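Local coordinates for Lmo0181 protein (Listeria monocytogenes serovar 1/2a, PDB 5F7V), which binds the cyclic alpha-glucan cycloalternan and, as an ABC substrate-binding lipoprotein, probably delivers it to a membrane transporter, at residues 137-142 with 244-249. Residues are numbered along the deposited sequence; the frame is centred on the assembly and turned at random.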
# COMPACT_ATOMS: atom_id res chain seq x y z
N ASP A 137 -23.37 -5.60 -9.05
CA ASP A 137 -24.82 -5.35 -8.96
C ASP A 137 -25.11 -3.96 -9.51
O ASP A 137 -26.07 -3.79 -10.28
CB ASP A 137 -25.34 -5.41 -7.51
CG ASP A 137 -25.37 -6.77 -6.87
OD1 ASP A 137 -24.78 -7.72 -7.40
OD2 ASP A 137 -26.07 -6.87 -5.83
N LEU A 138 -24.32 -2.95 -9.15
CA LEU A 138 -24.52 -1.63 -9.69
C LEU A 138 -24.30 -1.55 -11.19
O LEU A 138 -25.05 -0.91 -11.93
CB LEU A 138 -23.65 -0.59 -8.98
CG LEU A 138 -24.06 -0.20 -7.55
CD1 LEU A 138 -22.96 0.64 -6.92
CD2 LEU A 138 -25.40 0.52 -7.54
N PHE A 139 -23.26 -2.22 -11.68
CA PHE A 139 -23.02 -2.25 -13.12
C PHE A 139 -24.19 -2.87 -13.86
O PHE A 139 -24.70 -2.35 -14.87
CB PHE A 139 -21.74 -3.01 -13.45
CG PHE A 139 -20.48 -2.18 -13.41
CD1 PHE A 139 -19.93 -1.73 -12.21
CD2 PHE A 139 -19.86 -1.81 -14.60
CE1 PHE A 139 -18.77 -0.98 -12.22
CE2 PHE A 139 -18.69 -1.06 -14.59
CZ PHE A 139 -18.15 -0.62 -13.41
N ASP A 140 -24.67 -3.99 -13.33
CA ASP A 140 -25.75 -4.74 -13.99
C ASP A 140 -27.04 -3.94 -13.99
O ASP A 140 -27.76 -3.88 -15.00
CB ASP A 140 -25.99 -6.06 -13.25
CG ASP A 140 -24.92 -7.09 -13.46
OD1 ASP A 140 -23.98 -6.88 -14.26
OD2 ASP A 140 -25.02 -8.19 -12.83
N LYS A 141 -27.33 -3.30 -12.86
CA LYS A 141 -28.54 -2.49 -12.74
C LYS A 141 -28.58 -1.38 -13.77
O LYS A 141 -29.61 -1.13 -14.36
CB LYS A 141 -28.71 -1.92 -11.32
CG LYS A 141 -30.05 -1.27 -11.00
CD LYS A 141 -29.99 -0.64 -9.60
CE LYS A 141 -31.15 0.27 -9.20
NZ LYS A 141 -31.64 -0.08 -7.84
N ALA A 142 -27.44 -0.74 -14.00
CA ALA A 142 -27.31 0.35 -14.98
C ALA A 142 -27.10 -0.13 -16.41
O ALA A 142 -27.16 0.68 -17.35
CB ALA A 142 -26.19 1.29 -14.55
N GLN A 244 -22.66 2.34 -2.26
CA GLN A 244 -22.70 3.71 -2.80
C GLN A 244 -21.58 4.01 -3.81
O GLN A 244 -21.50 5.16 -4.25
CB GLN A 244 -22.61 4.73 -1.67
CG GLN A 244 -23.81 4.72 -0.74
CD GLN A 244 -23.63 5.76 0.33
OE1 GLN A 244 -23.27 5.44 1.48
NE2 GLN A 244 -23.82 6.99 -0.05
N ILE A 245 -20.68 3.07 -4.14
CA ILE A 245 -19.57 3.32 -5.05
C ILE A 245 -19.48 2.16 -6.06
O ILE A 245 -19.29 1.01 -5.67
CB ILE A 245 -18.26 3.52 -4.27
CG1 ILE A 245 -18.30 4.74 -3.34
CG2 ILE A 245 -17.08 3.58 -5.23
CD1 ILE A 245 -17.12 4.97 -2.44
N ALA A 246 -19.58 2.45 -7.34
CA ALA A 246 -19.49 1.38 -8.33
C ALA A 246 -18.08 0.87 -8.56
O ALA A 246 -17.91 -0.34 -8.76
CB ALA A 246 -20.10 1.83 -9.65
N MET A 247 -17.08 1.74 -8.51
CA MET A 247 -15.66 1.37 -8.78
C MET A 247 -14.81 2.02 -7.69
O MET A 247 -14.88 3.22 -7.49
CB MET A 247 -15.16 1.85 -10.14
CG MET A 247 -15.77 1.13 -11.31
SD MET A 247 -15.26 1.79 -12.89
CE MET A 247 -16.31 3.25 -13.09
N LEU A 248 -14.02 1.22 -7.00
CA LEU A 248 -13.17 1.70 -5.91
C LEU A 248 -11.73 1.31 -6.21
O LEU A 248 -11.43 0.12 -6.34
CB LEU A 248 -13.62 1.10 -4.59
CG LEU A 248 -12.80 1.47 -3.37
CD1 LEU A 248 -12.90 2.94 -3.06
CD2 LEU A 248 -13.29 0.64 -2.20
N HIS A 249 -10.83 2.30 -6.26
CA HIS A 249 -9.40 2.01 -6.49
C HIS A 249 -8.72 1.86 -5.14
O HIS A 249 -8.52 2.83 -4.42
CB HIS A 249 -8.77 3.18 -7.28
CG HIS A 249 -9.32 3.30 -8.65
ND1 HIS A 249 -8.61 2.94 -9.76
CD2 HIS A 249 -10.52 3.72 -9.09
CE1 HIS A 249 -9.34 3.15 -10.84
NE2 HIS A 249 -10.51 3.61 -10.46
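The F139 ring meets the strand edge-on: its CE1 and CZ rim abuts A246 and M247, with A246 O and M247 CG lying close to the ring plane. CE1 stands 3.6 Å from A246 O and 4.0 Å from A246 CB. On the neighbouring corner, CZ touches M247 CG at 3.6 Å. M247 crosses the phenyl group at about a right angle, and its SD lies 5.2 Å from the F139 ring centroid, 85° off the normal, a Met-aromatic contact made at the rim. With CG anti to its own carbonyl carbon (chi1 -70°), M247 sets CG and SD beside CZ. The preceding helix residue, L138, lays CD1 against the backbone at the corner, 3.8 Å from A246 CA, so the small A246 CB is touched by both helix residues. Y134 packs edge-to-face with F139, and L163 of helix 153-163, which touches F139 and A246, extends this apolar packing. Helix 136-142 thus packs on the corner at A246 where strand 245-251 bends, in a periplasmic-binding-protein fold. The backbone of A246 hydrogen-bonds to N135, at the end of strand 119-135, and to W171 of strand 171-174; direct helix-to-strand cohesion rests on van der Waals and sulfur-aromatic contact.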